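Local coordinates for D-xylonate dehydratase (Caulobacter crescentus, PDB 5OYN), which catalyses the dehydration of D-xylonate to 2-dehydro-3-deoxy-D-arabinonate, and of D-gluconate about as efficiently, with the aid of a [2Fe-2S] cluster and magnesium, at residues L110-L114 with G579-E583; A297-G301 with E583-Q589; N509-E513 with S574-T578; Y116-V120 with M146-V151. One frame throughout, in Å; residues are numbered along the deposited sequence.

Contact 1 (L110-L114 with G579-E583); sequences LDRNL and GGVLE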
loop_
_atom_site.group_PDB
_atom_site.type_symbol
_atom_site.label_atom_id
_atom_site.label_comp_id
_atom_site.label_asym_id
_atom_site.label_seq_id
_atom_site.Cartn_x
_atom_site.Cartn_y
_atom_site.Cartn_z
ATOM N N LEU A 110 11.327 -24.255 15.933
ATOM C CA LEU A 110 12.244 -23.431 16.703
ATOM C C LEU A 110 11.678 -22.044 16.965
ATOM O O LEU A 110 12.068 -21.383 17.933
ATOM C CB LEU A 110 13.566 -23.310 15.955
ATOM C CG LEU A 110 14.519 -24.474 16.164
ATOM C CD1 LEU A 110 15.759 -24.280 15.314
ATOM C CD2 LEU A 110 14.868 -24.536 17.627
ATOM N N ASP A 111 10.766 -21.584 16.117
ATOM C CA ASP A 111 10.411 -20.175 16.088
ATOM C C ASP A 111 9.207 -19.835 16.948
ATOM O O ASP A 111 9.057 -18.672 17.340
ATOM C CB ASP A 111 10.156 -19.744 14.643
ATOM C CG ASP A 111 11.451 -19.549 13.874
ATOM O OD1 ASP A 111 12.453 -19.173 14.524
ATOM O OD2 ASP A 111 11.475 -19.775 12.640
ATOM N N ARG A 112 8.359 -20.817 17.266
ATOM C CA ARG A 112 7.148 -20.509 18.011
ATOM C C ARG A 112 7.481 -19.861 19.344
ATOM O O ARG A 112 6.868 -18.859 19.729
ATOM C CB ARG A 112 6.326 -21.768 18.215
ATOM C CG ARG A 112 4.976 -21.492 18.815
ATOM C CD ARG A 112 4.406 -22.743 19.441
ATOM N NE ARG A 112 4.935 -22.919 20.784
ATOM C CZ ARG A 112 4.966 -24.076 21.433
ATOM N NH1 ARG A 112 4.493 -25.177 20.868
ATOM N NH2 ARG A 112 5.466 -24.123 22.654
ATOM N N ASN A 113 8.476 -20.398 20.046
ATOM C CA ASN A 113 8.822 -19.845 21.346
ATOM C C ASN A 113 9.541 -18.509 21.200
ATOM O O ASN A 113 9.301 -17.581 21.983
ATOM C CB ASN A 113 9.660 -20.859 22.132
ATOM C CG ASN A 113 8.819 -22.037 22.666
ATOM O OD1 ASN A 113 7.611 -21.914 22.885
ATOM N ND2 ASN A 113 9.467 -23.175 22.878
ATOM N N LEU A 114 10.402 -18.385 20.182
ATOM C CA LEU A 114 11.090 -17.120 19.924
ATOM C C LEU A 114 10.105 -16.014 19.565
ATOM O O LEU A 114 10.235 -14.879 20.028
ATOM C CB LEU A 114 12.127 -17.305 18.817
ATOM C CG LEU A 114 12.885 -16.060 18.348
ATOM C CD1 LEU A 114 13.547 -15.323 19.492
ATOM C CD2 LEU A 114 13.912 -16.428 17.286
ATOM N N GLY A 579 4.425 -29.810 25.655
ATOM C CA GLY A 579 4.243 -28.767 24.666
ATOM C C GLY A 579 5.490 -28.051 24.201
ATOM O O GLY A 579 5.382 -26.918 23.721
ATOM N N GLY A 580 6.664 -28.676 24.320
ATOM C CA GLY A 580 7.924 -28.059 23.944
ATOM C C GLY A 580 7.996 -26.577 24.257
ATOM O O GLY A 580 8.320 -25.758 23.384
ATOM N N VAL A 581 7.649 -26.228 25.498
ATOM C CA VAL A 581 7.589 -24.843 25.930
ATOM C C VAL A 581 8.920 -24.456 26.557
ATOM O O VAL A 581 9.709 -25.309 26.981
ATOM C CB VAL A 581 6.434 -24.608 26.924
ATOM C CG1 VAL A 581 5.141 -25.193 26.394
ATOM C CG2 VAL A 581 6.779 -25.203 28.278
ATOM N N LEU A 582 9.178 -23.147 26.603
ATOM C CA LEU A 582 10.230 -22.601 27.454
ATOM C C LEU A 582 9.790 -22.805 28.897
ATOM O O LEU A 582 8.916 -22.093 29.400
ATOM C CB LEU A 582 10.463 -21.132 27.145
ATOM C CG LEU A 582 11.038 -20.890 25.754
ATOM C CD1 LEU A 582 11.432 -19.418 25.573
ATOM C CD2 LEU A 582 12.221 -21.813 25.535
ATOM N N GLU A 583 10.393 -23.801 29.559
ATOM C CA GLU A 583 9.877 -24.273 30.840
ATOM C C GLU A 583 9.917 -23.177 31.906
ATOM O O GLU A 583 8.988 -23.049 32.713
ATOM C CB GLU A 583 10.664 -25.506 31.277
ATOM C CG GLU A 583 10.074 -26.207 32.478
ATOM C CD GLU A 583 8.949 -27.157 32.117
ATOM O OE1 GLU A 583 9.228 -28.221 31.522
ATOM O OE2 GLU A 583 7.781 -26.840 32.432
#
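R112 and N113 reach from one turn of helix to two consecutive carbonyls of the glycine pair G579-G580. R112 NH2 lies 3.0 Å from G579 O, a nearly straight bond (166°) that meets the oxygen end-on and keeps it in the guanidinium plane; NH1 adds a weak second bond to the same oxygen. R112 has CG opposite its backbone nitrogen (chi1 -172°), and a bend at chi3 (83°) brings the guanidinium to G579 O. N113 ND2 donates to G580 O at 2.9 Å, within the plane of that carbonyl. R112 NH2 also bonds to N113 OD1 at 3.1 Å, which helps fix the amide's rotation. Both glycines have positive phi, which by itself favours glycine. Beyond the polar core, the N113 and L582 side chains slide past each other in opposite directions, N113 CB 3.9 Å from L582 CG. With an alanine at N113, G580 O would probably lose this donor and R112 NH2 its amide acceptor. H292 of helix 289-299 takes a hydrogen bond from R112 NH1, and Y569 and H572 of helix 564-572 pack on N113 and L582; the loop lies among helices 109-125, 289-299 and 564-572, while helix 141-151 backs R112 and N113 through M146.

Contact 2 (A297-G301 with E583-Q589); sequences ARHAG and EFAVKYQ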
loop_
_atom_site.group_PDB
_atom_site.type_symbol
_atom_site.label_atom_id
_atom_site.label_comp_id
_atom_site.label_asym_id
_atom_site.label_seq_id
_atom_site.Cartn_x
_atom_site.Cartn_y
_atom_site.Cartn_z
ATOM N N ALA A 297 -2.349 -24.312 27.022
ATOM C CA ALA A 297 -2.928 -24.624 28.328
ATOM C C ALA A 297 -1.981 -24.232 29.450
ATOM O O ALA A 297 -2.331 -23.436 30.330
ATOM C CB ALA A 297 -3.266 -26.111 28.406
ATOM N N ARG A 298 -0.762 -24.772 29.411
ATOM C CA ARG A 298 0.231 -24.453 30.428
ATOM C C ARG A 298 0.391 -22.950 30.607
ATOM O O ARG A 298 0.329 -22.441 31.730
ATOM C CB ARG A 298 1.562 -25.104 30.073
ATOM C CG ARG A 298 1.507 -26.611 30.114
ATOM C CD ARG A 298 2.898 -27.197 30.257
ATOM N NE ARG A 298 3.517 -26.811 31.522
ATOM C CZ ARG A 298 4.803 -26.989 31.809
ATOM N NH1 ARG A 298 5.620 -27.551 30.919
ATOM N NH2 ARG A 298 5.272 -26.602 32.988
ATOM N N HIS A 299 0.557 -22.212 29.505
ATOM C CA HIS A 299 0.765 -20.768 29.614
ATOM C C HIS A 299 -0.447 -20.045 30.176
ATOM O O HIS A 299 -0.312 -18.905 30.633
ATOM C CB HIS A 299 1.142 -20.168 28.259
ATOM C CG HIS A 299 2.616 -20.104 28.022
ATOM N ND1 HIS A 299 3.279 -21.004 27.215
ATOM C CD2 HIS A 299 3.559 -19.255 28.497
ATOM C CE1 HIS A 299 4.568 -20.712 27.200
ATOM N NE2 HIS A 299 4.766 -19.651 27.965
ATOM N N ALA A 300 -1.623 -20.665 30.151
ATOM C CA ALA A 300 -2.779 -20.142 30.861
ATOM C C ALA A 300 -3.014 -20.862 32.196
ATOM O O ALA A 300 -4.120 -20.796 32.751
ATOM C CB ALA A 300 -4.016 -20.225 29.971
ATOM N N GLY A 301 -1.994 -21.540 32.720
ATOM C CA GLY A 301 -2.102 -22.181 34.022
ATOM C C GLY A 301 -3.136 -23.285 34.089
ATOM O O GLY A 301 -3.841 -23.413 35.097
ATOM N N GLU A 583 10.393 -23.801 29.559
ATOM C CA GLU A 583 9.877 -24.273 30.840
ATOM C C GLU A 583 9.917 -23.177 31.906
ATOM O O GLU A 583 8.988 -23.049 32.713
ATOM C CB GLU A 583 10.664 -25.506 31.277
ATOM C CG GLU A 583 10.074 -26.207 32.478
ATOM C CD GLU A 583 8.949 -27.157 32.117
ATOM O OE1 GLU A 583 9.228 -28.221 31.522
ATOM O OE2 GLU A 583 7.781 -26.840 32.432
ATOM N N PHE A 584 10.970 -22.353 31.905
ATOM C CA PHE A 584 11.014 -21.235 32.841
ATOM C C PHE A 584 9.864 -20.256 32.615
ATOM O O PHE A 584 9.465 -19.546 33.545
ATOM C CB PHE A 584 12.344 -20.501 32.717
ATOM C CG PHE A 584 12.386 -19.524 31.580
ATOM C CD1 PHE A 584 12.848 -19.917 30.332
ATOM C CD2 PHE A 584 11.958 -18.213 31.750
ATOM C CE1 PHE A 584 12.891 -19.028 29.275
ATOM C CE2 PHE A 584 11.992 -17.314 30.691
ATOM C CZ PHE A 584 12.458 -17.724 29.451
ATOM N N ALA A 585 9.339 -20.184 31.388
ATOM C CA ALA A 585 8.448 -19.089 31.017
ATOM C C ALA A 585 7.019 -19.295 31.496
ATOM O O ALA A 585 6.295 -18.311 31.688
ATOM C CB ALA A 585 8.458 -18.892 29.501
ATOM N N VAL A 586 6.594 -20.549 31.678
ATOM C CA VAL A 586 5.225 -20.832 32.114
ATOM C C VAL A 586 4.922 -20.150 33.439
ATOM O O VAL A 586 3.791 -19.704 33.680
ATOM C CB VAL A 586 5.018 -22.355 32.216
ATOM C CG1 VAL A 586 3.561 -22.677 32.482
ATOM C CG2 VAL A 586 5.519 -23.036 30.956
ATOM N N LYS A 587 5.928 -20.079 34.317
ATOM C CA LYS A 587 5.829 -19.383 35.595
ATOM C C LYS A 587 5.170 -18.000 35.469
ATOM O O LYS A 587 4.321 -17.646 36.294
ATOM C CB LYS A 587 7.242 -19.300 36.180
ATOM C CG LYS A 587 7.447 -18.407 37.371
ATOM C CD LYS A 587 8.918 -17.986 37.441
ATOM C CE LYS A 587 9.859 -19.037 36.854
ATOM N NZ LYS A 587 11.122 -18.424 36.344
ATOM N N TYR A 588 5.520 -17.211 34.434
ATOM C CA TYR A 588 5.048 -15.818 34.320
ATOM C C TYR A 588 3.586 -15.746 33.881
ATOM O O TYR A 588 3.229 -16.233 32.802
ATOM C CB TYR A 588 5.926 -15.037 33.340
ATOM C CG TYR A 588 7.359 -14.971 33.785
ATOM C CD1 TYR A 588 8.253 -15.968 33.422
ATOM C CD2 TYR A 588 7.816 -13.929 34.600
ATOM C CE1 TYR A 588 9.568 -15.939 33.842
ATOM C CE2 TYR A 588 9.139 -13.891 35.032
ATOM C CZ TYR A 588 10.006 -14.905 34.650
ATOM O OH TYR A 588 11.315 -14.885 35.058
ATOM N N GLN A 589 2.743 -15.099 34.690
ATOM C CA GLN A 589 1.310 -15.067 34.424
ATOM C C GLN A 589 0.751 -13.680 34.688
ATOM O O GLN A 589 1.224 -12.962 35.574
ATOM C CB GLN A 589 0.537 -16.074 35.282
ATOM C CG GLN A 589 1.042 -17.493 35.173
ATOM C CD GLN A 589 0.320 -18.293 34.111
ATOM O OE1 GLN A 589 -0.850 -18.035 33.805
ATOM N NE2 GLN A 589 1.015 -19.280 33.540
#
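R298 and E583 cross at about a right angle, and the guanidinium meets the carboxylate end-on with both NH1 and NH2 on the single oxygen OE2. The planes of the two groups are 43° apart; NH2 to OE2 measures 2.6 Å, and OE2 lies close to the guanidinium plane. A bend in the arginine chain at chi3 (64°) turns its head toward the glutamate. V586 also runs across R298: its CG2 sits over the centre of one guanidinium face, 4.0 Å above it, while CG1 lies 3.3 Å from R298 O. H299 presents its ring edge to A585, NE2 to CB at 4.1 Å. Further along, the Q589 amide folds back on its own segment, NE2 to V586 O at 2.8 Å, and makes a weak bond to H299 O. The Q589 amide lies beside the end of helix 289-299, where G301, with positive phi, is the C-prime residue of a Schellman motif. The chemistry is thus mixed: a salt bridge between the partly exposed R298 and the exposed E583, its cation flanked by a valine methyl on one face, and an amide held by V586 O that reaches H299 O weakly. With solvent near E583, the ion pair is likely to be partly screened.

Contact 3 (N509-E513 with S574-T578); sequences NASPE and SQLDT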
loop_
_atom_site.group_PDB
_atom_site.type_symbol
_atom_site.label_atom_id
_atom_site.label_comp_id
_atom_site.label_asym_id
_atom_site.label_seq_id
_atom_site.Cartn_x
_atom_site.Cartn_y
_atom_site.Cartn_z
ATOM N N ASN A 509 5.617 -37.827 18.415
ATOM C CA ASN A 509 5.860 -36.946 19.559
ATOM C C ASN A 509 6.348 -37.724 20.777
ATOM O O ASN A 509 6.044 -37.359 21.919
ATOM C CB ASN A 509 4.609 -36.129 19.916
ATOM C CG ASN A 509 4.032 -35.374 18.725
ATOM O OD1 ASN A 509 4.704 -35.173 17.707
ATOM N ND2 ASN A 509 2.779 -34.948 18.851
ATOM N N ALA A 510 7.104 -38.798 20.540
ATOM C CA ALA A 510 7.476 -39.710 21.614
ATOM C C ALA A 510 8.338 -38.990 22.637
ATOM O O ALA A 510 9.409 -38.474 22.306
ATOM C CB ALA A 510 8.214 -40.924 21.051
ATOM N N SER A 511 7.854 -38.940 23.876
ATOM C CA SER A 511 8.548 -38.301 24.978
ATOM C C SER A 511 8.803 -39.310 26.096
ATOM O O SER A 511 7.936 -40.143 26.387
ATOM C CB SER A 511 7.740 -37.111 25.521
ATOM O OG SER A 511 7.150 -36.385 24.465
ATOM N N PRO A 512 9.992 -39.280 26.725
ATOM C CA PRO A 512 11.054 -38.340 26.355
ATOM C C PRO A 512 11.825 -38.820 25.132
ATOM O O PRO A 512 11.934 -40.030 24.901
ATOM C CB PRO A 512 11.954 -38.302 27.600
ATOM C CG PRO A 512 11.555 -39.525 28.441
ATOM C CD PRO A 512 10.425 -40.231 27.767
ATOM N N GLU A 513 12.338 -37.873 24.351
ATOM C CA GLU A 513 12.992 -38.207 23.099
ATOM C C GLU A 513 14.284 -38.975 23.353
ATOM O O GLU A 513 14.832 -38.979 24.457
ATOM C CB GLU A 513 13.302 -36.941 22.300
ATOM C CG GLU A 513 14.288 -36.049 23.005
ATOM C CD GLU A 513 14.556 -34.761 22.277
ATOM O OE1 GLU A 513 15.210 -34.822 21.209
ATOM O OE2 GLU A 513 14.130 -33.697 22.786
ATOM N N SER A 574 11.116 -27.732 26.924
ATOM C CA SER A 574 10.561 -28.967 27.454
ATOM C C SER A 574 10.402 -30.001 26.343
ATOM O O SER A 574 10.771 -29.777 25.191
ATOM C CB SER A 574 9.217 -28.690 28.117
ATOM O OG SER A 574 8.147 -28.905 27.214
ATOM N N GLN A 575 9.833 -31.145 26.677
ATOM C CA GLN A 575 9.480 -32.107 25.647
ATOM C C GLN A 575 8.042 -31.881 25.201
ATOM O O GLN A 575 7.252 -31.216 25.884
ATOM C CB GLN A 575 9.665 -33.545 26.144
ATOM C CG GLN A 575 11.076 -33.878 26.556
ATOM C CD GLN A 575 11.936 -34.266 25.366
ATOM O OE1 GLN A 575 11.750 -35.333 24.769
ATOM N NE2 GLN A 575 12.877 -33.387 25.002
ATOM N N LEU A 576 7.706 -32.450 24.033
ATOM C CA LEU A 576 6.365 -32.268 23.480
ATOM C C LEU A 576 5.279 -32.885 24.349
ATOM O O LEU A 576 4.099 -32.553 24.169
ATOM C CB LEU A 576 6.289 -32.832 22.054
ATOM C CG LEU A 576 7.430 -32.377 21.133
ATOM C CD1 LEU A 576 7.489 -33.214 19.865
ATOM C CD2 LEU A 576 7.328 -30.849 20.808
ATOM N N ASP A 577 5.650 -33.772 25.276
ATOM C CA ASP A 577 4.733 -34.198 26.327
ATOM C C ASP A 577 4.036 -32.988 26.952
ATOM O O ASP A 577 2.810 -32.966 27.090
ATOM C CB ASP A 577 5.494 -35.038 27.386
ATOM C CG ASP A 577 6.467 -34.196 28.276
ATOM O OD1 ASP A 577 7.707 -34.375 28.174
ATOM O OD2 ASP A 577 5.997 -33.375 29.105
ATOM N N THR A 578 4.814 -31.965 27.316
ATOM C CA THR A 578 4.303 -30.734 27.907
ATOM C C THR A 578 4.462 -29.547 26.962
ATOM O O THR A 578 4.646 -28.411 27.410
ATOM C CB THR A 578 4.987 -30.434 29.245
ATOM O OG1 THR A 578 6.374 -30.813 29.186
ATOM C CG2 THR A 578 4.270 -31.159 30.410
#
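S511 and D577 approach to 5.8 Å between CA atoms where strand 509-511 ends at a cis peptide bond before P512 and the other segment makes a short 3-10 turn at 576-577. That turn is closed by T578 N bonding to Q575 O. The main polar link is the Q575 amide, whose side chain crosses that of E513 at about a right angle and pairs with the residue twice: OE1 accepts from E513 N at 2.6 Å, while NE2 gives a nearly straight bond (166°) to the anti lone pair of E513 OE2. With chi2 at -83°, Q575 bends so that both ends of the amide meet the same residue. E513 is positioned in turn by the backbone nitrogens of I465 and G466. A leucine in place of Q575 would probably strip E513 N of its acceptor and leave the carboxylate with one donor fewer in a buried setting. S511 OG receives a weak bond from D577 N at 3.1 Å and donates to N509 O. L576 CD1 packs across N509, 4.0 Å from OD1, while N509 ND2 is taken up by Q290 OE1. The whole pins a loop onto an edge strand of the three-stranded antiparallel sheet, within the C-terminal part characteristic of IlvD/Edd dehydratases; N509 stands about 8 Å, side chain to side chain, from the magnesium ligand E472.

Contact 4 (Y116-V120 with M146-V151); sequences YLGLV and MAATTV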
loop_
_atom_site.group_PDB
_atom_site.type_symbol
_atom_site.label_atom_id
_atom_site.label_comp_id
_atom_site.label_asym_id
_atom_site.label_seq_id
_atom_site.Cartn_x
_atom_site.Cartn_y
_atom_site.Cartn_z
ATOM N N TYR A 116 6.996 -16.033 20.509
ATOM C CA TYR A 116 6.297 -15.835 21.776
ATOM C C TYR A 116 6.988 -14.778 22.633
ATOM O O TYR A 116 6.354 -13.825 23.099
ATOM C CB TYR A 116 6.217 -17.171 22.529
ATOM C CG TYR A 116 5.926 -17.024 24.010
ATOM C CD1 TYR A 116 4.629 -16.798 24.464
ATOM C CD2 TYR A 116 6.947 -17.103 24.958
ATOM C CE1 TYR A 116 4.356 -16.650 25.816
ATOM C CE2 TYR A 116 6.684 -16.949 26.317
ATOM C CZ TYR A 116 5.388 -16.725 26.736
ATOM O OH TYR A 116 5.111 -16.578 28.075
ATOM N N LEU A 117 8.298 -14.938 22.852
ATOM C CA LEU A 117 9.050 -14.007 23.688
ATOM C C LEU A 117 8.861 -12.583 23.219
ATOM O O LEU A 117 8.528 -11.694 24.008
ATOM C CB LEU A 117 10.538 -14.361 23.672
ATOM C CG LEU A 117 10.906 -15.696 24.322
ATOM C CD1 LEU A 117 12.304 -16.167 23.920
ATOM C CD2 LEU A 117 10.761 -15.578 25.832
ATOM N N GLY A 118 9.070 -12.356 21.921
ATOM C CA GLY A 118 9.009 -11.010 21.385
ATOM C C GLY A 118 7.622 -10.416 21.426
ATOM O O GLY A 118 7.471 -9.202 21.588
ATOM N N LEU A 119 6.585 -11.244 21.298
ATOM C CA LEU A 119 5.250 -10.667 21.353
ATOM C C LEU A 119 4.920 -10.170 22.762
ATOM O O LEU A 119 4.357 -9.073 22.911
ATOM C CB LEU A 119 4.210 -11.663 20.852
ATOM C CG LEU A 119 2.811 -11.078 20.621
ATOM C CD1 LEU A 119 2.835 -9.723 19.934
ATOM C CD2 LEU A 119 1.975 -12.039 19.814
ATOM N N VAL A 120 5.297 -10.928 23.811
ATOM C CA VAL A 120 4.999 -10.475 25.176
ATOM C C VAL A 120 5.759 -9.187 25.490
ATOM O O VAL A 120 5.194 -8.254 26.074
ATOM C CB VAL A 120 5.268 -11.571 26.244
ATOM C CG1 VAL A 120 4.747 -12.939 25.818
ATOM C CG2 VAL A 120 6.737 -11.646 26.677
ATOM N N MET A 146 -0.343 -17.983 23.043
ATOM C CA MET A 146 0.570 -18.097 24.179
ATOM C C MET A 146 1.005 -16.724 24.690
ATOM O O MET A 146 0.921 -16.435 25.888
ATOM C CB MET A 146 1.787 -18.932 23.788
ATOM C CG MET A 146 1.495 -20.413 23.733
ATOM S SD MET A 146 2.734 -21.351 22.818
ATOM C CE MET A 146 4.267 -20.671 23.451
ATOM N N ALA A 147 1.439 -15.850 23.784
ATOM C CA ALA A 147 1.947 -14.547 24.196
ATOM C C ALA A 147 0.841 -13.673 24.763
ATOM O O ALA A 147 1.045 -12.975 25.764
ATOM C CB ALA A 147 2.625 -13.856 23.013
ATOM N N ALA A 148 -0.331 -13.677 24.132
ATOM C CA ALA A 148 -1.408 -12.836 24.637
ATOM C C ALA A 148 -1.841 -13.254 26.040
ATOM O O ALA A 148 -2.227 -12.395 26.839
ATOM C CB ALA A 148 -2.601 -12.855 23.680
ATOM N N THR A 149 -1.785 -14.556 26.372
ATOM C CA THR A 149 -2.281 -14.934 27.692
ATOM C C THR A 149 -1.264 -14.616 28.782
ATOM O O THR A 149 -1.647 -14.140 29.856
ATOM C CB THR A 149 -2.684 -16.413 27.751
ATOM O OG1 THR A 149 -1.525 -17.225 27.922
ATOM C CG2 THR A 149 -3.400 -16.840 26.510
ATOM N N THR A 150 0.027 -14.862 28.527
ATOM C CA THR A 150 1.061 -14.468 29.481
ATOM C C THR A 150 0.885 -13.020 29.901
ATOM O O THR A 150 0.956 -12.687 31.088
ATOM C CB THR A 150 2.454 -14.669 28.883
ATOM O OG1 THR A 150 2.705 -16.065 28.681
ATOM C CG2 THR A 150 3.512 -14.110 29.809
ATOM N N VAL A 151 0.639 -12.140 28.936
ATOM C CA VAL A 151 0.421 -10.742 29.275
ATOM C C VAL A 151 -1.004 -10.532 29.757
ATOM O O VAL A 151 -1.247 -9.774 30.705
ATOM C CB VAL A 151 0.772 -9.854 28.073
ATOM C CG1 VAL A 151 0.325 -8.412 28.309
ATOM C CG2 VAL A 151 2.267 -9.930 27.819
#
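Y116 and A147 mark the nearest backbone approach, 5.1 Å between CA atoms, where helices 116-120 and 146-151 run in broadly the same direction with axes 8.4 Å apart and crossing at -43°. The Y116 side chain is swung out with CG opposite the backbone nitrogen (chi1 161°), and its ring enters edge-first against the neighbouring helix: M146 O, A147 N and T150 OG1 all lie near the ring plane at its rim. Its hydroxyl ends at T150, OH to OG1 at 2.5 Å, a hydrogen bond in which either group may be the donor. The M146 and Y116 side chains cross at about a right angle, M146 CB 3.6 Å from Y116 CD1. The V120 methyl CG1 lies over one face of the same ring, offset toward its rim, and also presses on A147, 3.6 Å from CB. The small A147 side chain is consistent with this close approach: its methyl is met by L119 CB at 3.5 Å as well as by V120. Further along, V120 CB packs on V151 CG2 at 3.8 Å. M146 O accepts from T150 N and T149 OG1, so the carbonyl facing the ring edge is already satisfied within its own helix. In the fold, helices 109-125 and 141-151 lead into adjacent parallel strands, 130-135 and 155-159, and L119 and A148 both rest on L133 of the first. Two neighbouring helices packed on one face of a parallel sheet are characteristic of consecutive beta-alpha-beta crossovers; the magnesium ligand D138 lies in the turn just before helix 141-151.

How the contacts relate
Contacts 1, 2 and 4 form one cluster, with centres 10 to 11 Å apart. Contacts 1 and 2 share E583, and V581 CG2 touches V586 CG2 at 3.7 Å. Contacts 1 and 4 both use helix 109-125, and M146 SD lies 3.4 Å from R112 NE. H299 of contact 2 joins contact 4, its NE2 3.1 Å from Y116 OH. Contact 3 lies 12 Å from contact 1, centre to centre, and is linked to it by a probable hydrogen bond from G580 N to Q575 O, but it does not touch contact 4. Toward the active site, the side chains of R112 and N509 stand about 10 and 11 Å from the magnesium ion; R112 is about 13 Å from the iron-sulfur cluster.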